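Local atomic coordinates of soluble lytic murein transglycosylase (PDB entry 1QSA), a protein that cleaves the glycosidic bonds between N-acetylmuramic acid and N-acetylglucosamine in peptidoglycan, leaving a 1,6-anhydro bond on the muramic acid product. Residues A[318-330]-A[341-355]. Residues are numbered along the deposited sequence; the frame is centred on the assembly and turned at random.
With SO4 (sulfate ion), chain B.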
ATOM      1  N   LYS A 318     -20.181  -7.906   6.489  1.00 16.70           N
ATOM      2  CA  LYS A 318     -19.421  -6.650   6.512  1.00 15.88           C
ATOM      3  C   LYS A 318     -20.184  -5.477   7.131  1.00 15.18           C
ATOM      4  O   LYS A 318     -21.403  -5.348   6.944  1.00 13.49           O
ATOM      5  CB  LYS A 318     -18.938  -6.294   5.103  1.00 15.14           C
ATOM      6  CG  LYS A 318     -18.016  -7.341   4.477  1.00 17.34           C
ATOM      7  CD  LYS A 318     -17.652  -6.960   3.045  1.00 16.07           C
ATOM      8  CE  LYS A 318     -16.806  -8.026   2.379  1.00 16.50           C
ATOM      9  NZ  LYS A 318     -16.481  -7.697   0.947  1.00 18.49           N
ATOM     10  N   ASP A 319     -19.457  -4.634   7.869  1.00 14.61           N
ATOM     11  CA  ASP A 319     -20.028  -3.459   8.533  1.00 14.49           C
ATOM     12  C   ASP A 319     -20.966  -2.674   7.625  1.00 14.57           C
ATOM     13  O   ASP A 319     -22.094  -2.371   8.005  1.00 14.84           O
ATOM     14  CB  ASP A 319     -18.928  -2.476   8.951  1.00 17.71           C
ATOM     15  CG  ASP A 319     -18.192  -2.903  10.198  1.00 20.86           C
ATOM     16  OD1 ASP A 319     -18.477  -3.990  10.750  1.00 19.82           O
ATOM     17  OD2 ASP A 319     -17.321  -2.120  10.630  1.00 21.81           O
ATOM     18  N   GLU A 320     -20.464  -2.299   6.453  1.00 13.56           N
ATOM     19  CA  GLU A 320     -21.258  -1.518   5.513  1.00 14.32           C
ATOM     20  C   GLU A 320     -22.597  -2.144   5.137  1.00 14.29           C
ATOM     21  O   GLU A 320     -23.623  -1.456   5.137  1.00 13.25           O
ATOM     22  CB  GLU A 320     -20.463  -1.180   4.239  1.00 15.10           C
ATOM     23  CG  GLU A 320     -19.944  -2.381   3.429  1.00 15.83           C
ATOM     24  CD  GLU A 320     -18.508  -2.725   3.728  1.00 17.75           C
ATOM     25  OE1 GLU A 320     -18.089  -2.605   4.899  1.00 18.56           O
ATOM     26  OE2 GLU A 320     -17.798  -3.165   2.799  1.00 17.41           O
ATOM     27  N   TRP A 321     -22.602  -3.449   4.870  1.00 13.58           N
ATOM     28  CA  TRP A 321     -23.834  -4.104   4.455  1.00 12.78           C
ATOM     29  C   TRP A 321     -24.802  -4.319   5.609  1.00 13.39           C
ATOM     30  O   TRP A 321     -26.016  -4.375   5.399  1.00 12.54           O
ATOM     31  CB  TRP A 321     -23.542  -5.371   3.659  1.00 12.63           C
ATOM     32  CG  TRP A 321     -22.572  -5.136   2.512  1.00 12.93           C
ATOM     33  CD1 TRP A 321     -21.592  -5.987   2.100  1.00 13.25           C
ATOM     34  CD2 TRP A 321     -22.458  -3.958   1.675  1.00 13.75           C
ATOM     35  NE1 TRP A 321     -20.867  -5.422   1.072  1.00 13.00           N
ATOM     36  CE2 TRP A 321     -21.377  -4.180   0.788  1.00 15.16           C
ATOM     37  CE3 TRP A 321     -23.153  -2.738   1.599  1.00 14.17           C
ATOM     38  CZ2 TRP A 321     -20.968  -3.229  -0.168  1.00 14.90           C
ATOM     39  CZ3 TRP A 321     -22.745  -1.786   0.646  1.00 12.05           C
ATOM     40  CH2 TRP A 321     -21.660  -2.044  -0.224  1.00 12.32           C
ATOM     41  N   ARG A 322     -24.272  -4.444   6.824  1.00 13.02           N
ATOM     42  CA  ARG A 322     -25.137  -4.556   7.993  1.00 13.99           C
ATOM     43  C   ARG A 322     -25.825  -3.195   8.198  1.00 14.37           C
ATOM     44  O   ARG A 322     -27.039  -3.128   8.438  1.00 13.11           O
ATOM     45  CB  ARG A 322     -24.335  -4.946   9.231  1.00 15.27           C
ATOM     46  CG  ARG A 322     -23.845  -6.383   9.179  1.00 18.21           C
ATOM     47  CD  ARG A 322     -22.894  -6.683  10.313  1.00 26.30           C
ATOM     48  NE  ARG A 322     -23.563  -6.675  11.610  1.00 31.47           N
ATOM     49  CZ  ARG A 322     -22.946  -6.463  12.770  1.00 34.45           C
ATOM     50  NH1 ARG A 322     -21.644  -6.210  12.806  1.00 32.42           N
ATOM     51  NH2 ARG A 322     -23.641  -6.477  13.900  1.00 36.01           N
ATOM     52  N   TYR A 323     -25.068  -2.103   8.048  1.00 12.32           N
ATOM     53  CA  TYR A 323     -25.665  -0.777   8.209  1.00 10.89           C
ATOM     54  C   TYR A 323     -26.737  -0.544   7.152  1.00 11.81           C
ATOM     55  O   TYR A 323     -27.824  -0.071   7.478  1.00 12.40           O
ATOM     56  CB  TYR A 323     -24.628   0.359   8.105  1.00 12.60           C
ATOM     57  CG  TYR A 323     -25.304   1.730   8.150  1.00 12.49           C
ATOM     58  CD1 TYR A 323     -25.682   2.309   9.366  1.00 11.23           C
ATOM     59  CD2 TYR A 323     -25.638   2.404   6.968  1.00 13.39           C
ATOM     60  CE1 TYR A 323     -26.388   3.521   9.403  1.00 11.13           C
ATOM     61  CE2 TYR A 323     -26.334   3.606   6.995  1.00  9.42           C
ATOM     62  CZ  TYR A 323     -26.707   4.157   8.210  1.00 11.52           C
ATOM     63  OH  TYR A 323     -27.394   5.337   8.235  1.00 11.93           O
ATOM     64  N   TRP A 324     -26.446  -0.873   5.896  1.00 10.56           N
ATOM     65  CA  TRP A 324     -27.441  -0.623   4.844  1.00 11.72           C
ATOM     66  C   TRP A 324     -28.660  -1.532   4.955  1.00 11.85           C
ATOM     67  O   TRP A 324     -29.761  -1.156   4.534  1.00 12.51           O
ATOM     68  CB  TRP A 324     -26.796  -0.585   3.456  1.00 11.06           C
ATOM     69  CG  TRP A 324     -25.984   0.693   3.289  1.00  9.64           C
ATOM     70  CD1 TRP A 324     -24.615   0.807   3.293  1.00 11.84           C
ATOM     71  CD2 TRP A 324     -26.493   2.035   3.222  1.00 12.17           C
ATOM     72  NE1 TRP A 324     -24.246   2.132   3.253  1.00  8.91           N
ATOM     73  CE2 TRP A 324     -25.373   2.910   3.207  1.00 10.66           C
ATOM     74  CE3 TRP A 324     -27.788   2.585   3.178  1.00 11.78           C
ATOM     75  CZ2 TRP A 324     -25.504   4.302   3.155  1.00 12.08           C
ATOM     76  CZ3 TRP A 324     -27.919   3.979   3.123  1.00 12.85           C
ATOM     77  CH2 TRP A 324     -26.778   4.821   3.113  1.00 11.38           C
ATOM     78  N   GLN A 325     -28.490  -2.682   5.602  1.00 11.92           N
ATOM     79  CA  GLN A 325     -29.631  -3.574   5.839  1.00 13.80           C
ATOM     80  C   GLN A 325     -30.515  -2.877   6.881  1.00 14.11           C
ATOM     81  O   GLN A 325     -31.741  -2.861   6.759  1.00 14.07           O
ATOM     82  CB  GLN A 325     -29.160  -4.924   6.381  0.58 14.31           C
ATOM     83  CG  GLN A 325     -30.302  -5.906   6.647  0.58 18.44           C
ATOM     84  CD  GLN A 325     -31.072  -6.261   5.389  0.58 19.92           C
ATOM     85  OE1 GLN A 325     -32.009  -5.560   4.995  0.58 18.87           O
ATOM     86  NE2 GLN A 325     -30.679  -7.355   4.747  0.58 20.34           N
ATOM     87  N   ALA A 326     -29.874  -2.300   7.899  1.00 13.32           N
ATOM     88  CA  ALA A 326     -30.577  -1.568   8.946  1.00 12.39           C
ATOM     89  C   ALA A 326     -31.301  -0.370   8.327  1.00 13.32           C
ATOM     90  O   ALA A 326     -32.435  -0.072   8.693  1.00 12.26           O
ATOM     91  CB  ALA A 326     -29.598  -1.100  10.001  1.00 13.66           C
ATOM     92  N   ASP A 327     -30.639   0.315   7.391  1.00 10.74           N
ATOM     93  CA  ASP A 327     -31.235   1.475   6.715  1.00 11.45           C
ATOM     94  C   ASP A 327     -32.534   1.086   5.985  1.00 11.70           C
ATOM     95  O   ASP A 327     -33.543   1.790   6.072  1.00 13.11           O
ATOM     96  CB  ASP A 327     -30.231   2.075   5.732  1.00 10.11           C
ATOM     97  CG  ASP A 327     -30.756   3.329   5.051  1.00 11.47           C
ATOM     98  OD1 ASP A 327     -30.683   4.424   5.655  1.00 13.05           O
ATOM     99  OD2 ASP A 327     -31.248   3.211   3.917  1.00 14.30           O
ATOM    100  N   LEU A 328     -32.503  -0.049   5.289  1.00 12.47           N
ATOM    101  CA  LEU A 328     -33.683  -0.553   4.576  1.00 12.36           C
ATOM    102  C   LEU A 328     -34.803  -0.921   5.559  1.00 12.52           C
ATOM    103  O   LEU A 328     -35.971  -0.560   5.351  1.00 14.34           O
ATOM    104  CB  LEU A 328     -33.321  -1.792   3.761  1.00 13.54           C
ATOM    105  CG  LEU A 328     -32.454  -1.608   2.519  1.00 14.10           C
ATOM    106  CD1 LEU A 328     -32.054  -2.979   1.999  1.00 13.47           C
ATOM    107  CD2 LEU A 328     -33.222  -0.799   1.460  1.00 13.34           C
ATOM    108  N   LEU A 329     -34.439  -1.604   6.642  1.00 11.75           N
ATOM    109  CA  LEU A 329     -35.403  -2.024   7.668  1.00 12.64           C
ATOM    110  C   LEU A 329     -36.067  -0.833   8.344  1.00 11.72           C
ATOM    111  O   LEU A 329     -37.262  -0.864   8.633  1.00 13.62           O
ATOM    112  CB  LEU A 329     -34.716  -2.894   8.724  1.00 12.95           C
ATOM    113  CG  LEU A 329     -34.373  -4.319   8.280  1.00 12.50           C
ATOM    114  CD1 LEU A 329     -33.426  -4.961   9.307  1.00 14.42           C
ATOM    115  CD2 LEU A 329     -35.652  -5.158   8.104  1.00 15.52           C
ATOM    116  N   LEU A 330     -35.302   0.230   8.586  1.00 12.50           N
ATOM    117  CA  LEU A 330     -35.869   1.429   9.195  1.00 12.17           C
ATOM    118  C   LEU A 330     -36.942   2.019   8.276  1.00 13.35           C
ATOM    119  O   LEU A 330     -38.032   2.350   8.740  1.00 13.72           O
ATOM    120  CB  LEU A 330     -34.795   2.490   9.456  1.00 10.96           C
ATOM    121  CG  LEU A 330     -33.865   2.217  10.642  1.00 10.62           C
ATOM    122  CD1 LEU A 330     -32.680   3.195  10.611  1.00 13.65           C
ATOM    123  CD2 LEU A 330     -34.665   2.378  11.945  1.00 13.02           C
ATOM    124  N   ILE A 341     -29.422  -4.117  14.986  1.00 16.31           N
ATOM    125  CA  ILE A 341     -28.247  -4.175  14.114  1.00 17.35           C
ATOM    126  C   ILE A 341     -27.348  -2.982  14.414  1.00 17.16           C
ATOM    127  O   ILE A 341     -26.131  -3.135  14.559  1.00 17.98           O
ATOM    128  CB  ILE A 341     -28.614  -4.152  12.596  1.00 15.89           C
ATOM    129  CG1 ILE A 341     -29.339  -5.442  12.195  1.00 17.54           C
ATOM    130  CG2 ILE A 341     -27.330  -3.962  11.740  1.00 17.70           C
ATOM    131  CD1 ILE A 341     -29.878  -5.433  10.758  1.00 17.74           C
ATOM    132  N   LEU A 342     -27.949  -1.798  14.503  1.00 16.21           N
ATOM    133  CA  LEU A 342     -27.216  -0.563  14.792  1.00 16.00           C
ATOM    134  C   LEU A 342     -26.542  -0.648  16.163  1.00 17.53           C
ATOM    135  O   LEU A 342     -25.386  -0.272  16.310  1.00 15.78           O
ATOM    136  CB  LEU A 342     -28.153   0.650  14.716  1.00 16.56           C
ATOM    137  CG  LEU A 342     -28.731   0.937  13.321  1.00 18.31           C
ATOM    138  CD1 LEU A 342     -29.600   2.188  13.379  1.00 18.43           C
ATOM    139  CD2 LEU A 342     -27.597   1.132  12.297  1.00 18.29           C
ATOM    140  N   HIS A 343     -27.248  -1.182  17.159  1.00 16.39           N
ATOM    141  CA  HIS A 343     -26.663  -1.308  18.493  1.00 18.66           C
ATOM    142  C   HIS A 343     -25.499  -2.300  18.496  1.00 17.27           C
ATOM    143  O   HIS A 343     -24.519  -2.097  19.212  1.00 18.31           O
ATOM    144  CB  HIS A 343     -27.730  -1.684  19.531  1.00 20.15           C
ATOM    145  CG  HIS A 343     -28.535  -0.514  20.012  1.00 21.77           C
ATOM    146  ND1 HIS A 343     -29.911  -0.537  20.096  1.00 24.15           N
ATOM    147  CD2 HIS A 343     -28.156   0.713  20.436  1.00 22.57           C
ATOM    148  CE1 HIS A 343     -30.345   0.627  20.548  1.00 24.71           C
ATOM    149  NE2 HIS A 343     -29.298   1.403  20.761  1.00 23.29           N
ATOM    150  N   GLN A 344     -25.597  -3.361  17.694  1.00 17.51           N
ATOM    151  CA  GLN A 344     -24.502  -4.333  17.604  1.00 19.61           C
ATOM    152  C   GLN A 344     -23.291  -3.666  16.951  1.00 19.59           C
ATOM    153  O   GLN A 344     -22.153  -3.878  17.360  1.00 18.61           O
ATOM    154  CB  GLN A 344     -24.924  -5.571  16.817  0.54 20.15           C
ATOM    155  CG  GLN A 344     -25.757  -6.537  17.637  0.54 24.03           C
ATOM    156  CD  GLN A 344     -25.080  -6.909  18.946  0.54 26.11           C
ATOM    157  OE1 GLN A 344     -24.079  -7.629  18.960  0.54 25.06           O
ATOM    158  NE2 GLN A 344     -25.608  -6.394  20.052  0.54 27.33           N
ATOM    159  N   LEU A 345     -23.551  -2.843  15.939  1.00 18.44           N
ATOM    160  CA  LEU A 345     -22.478  -2.140  15.239  1.00 19.07           C
ATOM    161  C   LEU A 345     -21.748  -1.169  16.163  1.00 18.05           C
ATOM    162  O   LEU A 345     -20.523  -1.074  16.120  1.00 18.64           O
ATOM    163  CB  LEU A 345     -23.031  -1.393  14.020  1.00 19.44           C
ATOM    164  CG  LEU A 345     -23.161  -2.183  12.720  1.00 20.04           C
ATOM    165  CD1 LEU A 345     -23.803  -1.300  11.656  1.00 20.55           C
ATOM    166  CD2 LEU A 345     -21.778  -2.644  12.258  1.00 22.41           C
ATOM    167  N   MET A 346     -22.499  -0.478  17.015  1.00 17.52           N
ATOM    168  CA  MET A 346     -21.935   0.480  17.955  1.00 18.63           C
ATOM    169  C   MET A 346     -20.932  -0.133  18.937  1.00 19.39           C
ATOM    170  O   MET A 346     -20.107   0.583  19.505  1.00 19.91           O
ATOM    171  CB  MET A 346     -23.046   1.178  18.738  1.00 19.32           C
ATOM    172  CG  MET A 346     -23.808   2.225  17.945  1.00 20.92           C
ATOM    173  SD  MET A 346     -25.301   2.780  18.824  1.00 20.10           S
ATOM    174  CE  MET A 346     -24.596   3.635  20.212  1.00 19.18           C
ATOM    175  N   GLN A 347     -21.035  -1.442  19.155  1.00 19.25           N
ATOM    176  CA  GLN A 347     -20.130  -2.147  20.067  1.00 20.30           C
ATOM    177  C   GLN A 347     -18.750  -2.313  19.449  1.00 21.42           C
ATOM    178  O   GLN A 347     -17.777  -2.627  20.151  1.00 22.09           O
ATOM    179  CB  GLN A 347     -20.711  -3.511  20.442  0.50 21.13           C
ATOM    180  CG  GLN A 347     -21.984  -3.421  21.277  0.50 23.81           C
ATOM    181  CD  GLN A 347     -22.620  -4.769  21.568  0.50 23.51           C
ATOM    182  OE1 GLN A 347     -23.786  -4.839  21.962  0.50 26.99           O
ATOM    183  NE2 GLN A 347     -21.861  -5.843  21.380  0.50 25.77           N
ATOM    184  N   GLN A 348     -18.679  -2.138  18.132  1.00 20.31           N
ATOM    185  CA  GLN A 348     -17.437  -2.297  17.382  1.00 18.82           C
ATOM    186  C   GLN A 348     -16.683  -0.996  17.185  1.00 17.67           C
ATOM    187  O   GLN A 348     -17.151   0.072  17.574  1.00 19.26           O
ATOM    188  CB  GLN A 348     -17.722  -2.961  16.038  1.00 20.38           C
ATOM    189  CG  GLN A 348     -18.425  -4.313  16.160  1.00 23.03           C
ATOM    190  CD  GLN A 348     -19.001  -4.809  14.840  1.00 25.39           C
ATOM    191  OE1 GLN A 348     -19.961  -5.574  14.827  1.00 26.62           O
ATOM    192  NE2 GLN A 348     -18.417  -4.374  13.723  1.00 26.07           N
ATOM    193  N   ARG A 349     -15.515  -1.096  16.559  1.00 18.09           N
ATOM    194  CA  ARG A 349     -14.649   0.054  16.332  1.00 17.10           C
ATOM    195  C   ARG A 349     -14.694   0.505  14.875  1.00 17.25           C
ATOM    196  O   ARG A 349     -14.806  -0.324  13.979  1.00 19.43           O
ATOM    197  CB  ARG A 349     -13.210  -0.350  16.707  1.00 17.71           C
ATOM    198  CG  ARG A 349     -12.160   0.734  16.626  1.00 19.36           C
ATOM    199  CD  ARG A 349     -10.745   0.128  16.790  1.00 20.32           C
ATOM    200  NE  ARG A 349     -10.457  -0.830  15.719  1.00 21.03           N
ATOM    201  CZ  ARG A 349     -10.514  -2.150  15.849  1.00 20.45           C
ATOM    202  NH1 ARG A 349     -10.781  -2.701  17.026  1.00 23.40           N
ATOM    203  NH2 ARG A 349     -10.258  -2.925  14.809  1.00 21.51           N
ATOM    204  N   GLY A 350     -14.657   1.813  14.644  1.00 18.29           N
ATOM    205  CA  GLY A 350     -14.610   2.294  13.275  1.00 17.10           C
ATOM    206  C   GLY A 350     -15.706   3.174  12.719  1.00 14.91           C
ATOM    207  O   GLY A 350     -16.610   3.611  13.424  1.00 13.06           O
ATOM    208  N   PHE A 351     -15.576   3.445  11.426  1.00 13.26           N
ATOM    209  CA  PHE A 351     -16.498   4.305  10.695  1.00 14.04           C
ATOM    210  C   PHE A 351     -17.976   3.946  10.846  1.00 11.98           C
ATOM    211  O   PHE A 351     -18.745   4.762  11.348  1.00 11.69           O
ATOM    212  CB  PHE A 351     -16.122   4.347   9.214  1.00 14.24           C
ATOM    213  CG  PHE A 351     -17.037   5.200   8.378  1.00 13.82           C
ATOM    214  CD1 PHE A 351     -16.905   6.584   8.365  1.00 15.12           C
ATOM    215  CD2 PHE A 351     -18.029   4.611   7.593  1.00 14.43           C
ATOM    216  CE1 PHE A 351     -17.752   7.361   7.575  1.00 15.20           C
ATOM    217  CE2 PHE A 351     -18.872   5.374   6.805  1.00 14.00           C
ATOM    218  CZ  PHE A 351     -18.734   6.756   6.794  1.00 14.84           C
ATOM    219  N   TYR A 352     -18.371   2.748  10.419  1.00 12.91           N
ATOM    220  CA  TYR A 352     -19.790   2.372  10.522  1.00 13.02           C
ATOM    221  C   TYR A 352     -20.326   2.332  11.953  1.00 12.79           C
ATOM    222  O   TYR A 352     -21.469   2.724  12.187  1.00 12.37           O
ATOM    223  CB  TYR A 352     -20.114   1.136   9.686  1.00 14.07           C
ATOM    224  CG  TYR A 352     -20.443   1.518   8.261  1.00 12.20           C
ATOM    225  CD1 TYR A 352     -21.663   2.116   7.965  1.00 12.53           C
ATOM    226  CD2 TYR A 352     -19.532   1.311   7.220  1.00 11.93           C
ATOM    227  CE1 TYR A 352     -21.981   2.501   6.674  1.00 11.19           C
ATOM    228  CE2 TYR A 352     -19.836   1.698   5.908  1.00 11.15           C
ATOM    229  CZ  TYR A 352     -21.074   2.293   5.653  1.00 13.92           C
ATOM    230  OH  TYR A 352     -21.431   2.695   4.400  1.00 12.81           O
ATOM    231  N   PRO A 353     -19.543   1.803  12.914  1.00 12.79           N
ATOM    232  CA  PRO A 353     -20.053   1.806  14.287  1.00 13.52           C
ATOM    233  C   PRO A 353     -20.369   3.258  14.692  1.00 13.21           C
ATOM    234  O   PRO A 353     -21.357   3.520  15.375  1.00 12.63           O
ATOM    235  CB  PRO A 353     -18.863   1.247  15.071  1.00 11.47           C
ATOM    236  CG  PRO A 353     -18.364   0.206  14.166  1.00 13.42           C
ATOM    237  CD  PRO A 353     -18.420   0.856  12.786  1.00 11.76           C
ATOM    238  N   MET A 354     -19.547   4.215  14.244  1.00 12.73           N
ATOM    239  CA  MET A 354     -19.786   5.628  14.562  1.00 12.31           C
ATOM    240  C   MET A 354     -20.993   6.202  13.802  1.00 12.15           C
ATOM    241  O   MET A 354     -21.725   7.053  14.325  1.00 12.90           O
ATOM    242  CB  MET A 354     -18.555   6.471  14.187  0.64 14.04           C
ATOM    243  CG  MET A 354     -17.300   6.196  14.985  0.64 17.56           C
ATOM    244  SD  MET A 354     -15.923   7.224  14.382  0.64 18.63           S
ATOM    245  CE  MET A 354     -14.586   6.542  15.353  0.64 18.47           C
ATOM    246  N   VAL A 355     -21.176   5.749  12.562  1.00 11.51           N
ATOM    247  CA  VAL A 355     -22.318   6.164  11.762  1.00 11.87           C
ATOM    248  C   VAL A 355     -23.583   5.675  12.493  1.00 13.02           C
ATOM    249  O   VAL A 355     -24.563   6.423  12.643  1.00 13.15           O
ATOM    250  CB  VAL A 355     -22.313   5.523  10.352  1.00 11.69           C
ATOM    251  CG1 VAL A 355     -23.666   5.729   9.685  1.00 11.73           C
ATOM    252  CG2 VAL A 355     -21.227   6.141   9.465  1.00 10.73           C
TER
HETATM  253  S   SO4 B 701     -10.152   2.124  13.137  1.00 30.99           S
HETATM  254  O1  SO4 B 701     -10.993   3.263  12.716  1.00 31.23           O
HETATM  255  O2  SO4 B 701      -9.921   2.199  14.593  1.00 29.06           O
HETATM  256  O3  SO4 B 701     -10.870   0.880  12.811  1.00 34.92           O
HETATM  257  O4  SO4 B 701      -8.863   2.132  12.422  1.00 31.20           O
HETATM  258  O   HOH W   1     -16.623   0.517   9.645  1.00 17.38           O
HETATM  259  O   HOH W   2     -16.082  -2.530  13.127  1.00 27.67           O
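Tyr352 lies as a knob among Asp319, Glu320, Tyr323 and Trp324, where a flat phenol ring fits the hole between these four residues of helix 319-331. Glu320 CA makes a CH-pi contact over one ring face, 3.8 Å from the centroid of the Tyr352 ring, while Tyr323 CB comes obliquely to CD1 of Tyr352 at 3.4 Å. Tyr323 returns the insertion: with CG anti to the backbone N (chi1 175°), its ring reaches between the two later helices, Val355 CG1 over one face and Leu342 CD2 near CD1 at 3.7 Å, oblique to the ring. Farther along, branched Ile341 sets CG2 against small Ala326 and CD1 against Leu329.

Polar bonds gather at the Gln348 turn, and one more lies among the buried aromatics. Gln348, able to donate and accept, takes Arg322 NH1 on an OE1 lone pair (2.7 Å, in the guanidinium plane) and gives NE2 to Asp319 OD1 at 3.0 Å, a bent bond (135°). Two waters donate to Asp319 OD2; one accepts from Tyr352 N, the other from Gln348 NE2. In the interior, Trp324 NE1 donates to Tyr352 OH (3.1 Å), which also bonds Glu577.

A leucine in place of Tyr352 would probably leave Trp324 NE1 and Glu577 without their shared hydroxyl. In this alpha-superhelical protein, helices 319-331 and 335-346 form an antiparallel hairpin, and helix 351-359 packs on the first, running nearly its way; the chemistry implies a mostly apolar interior whose buried hydroxyl is satisfied, and a turn tied back by one amide bridging opposite charges.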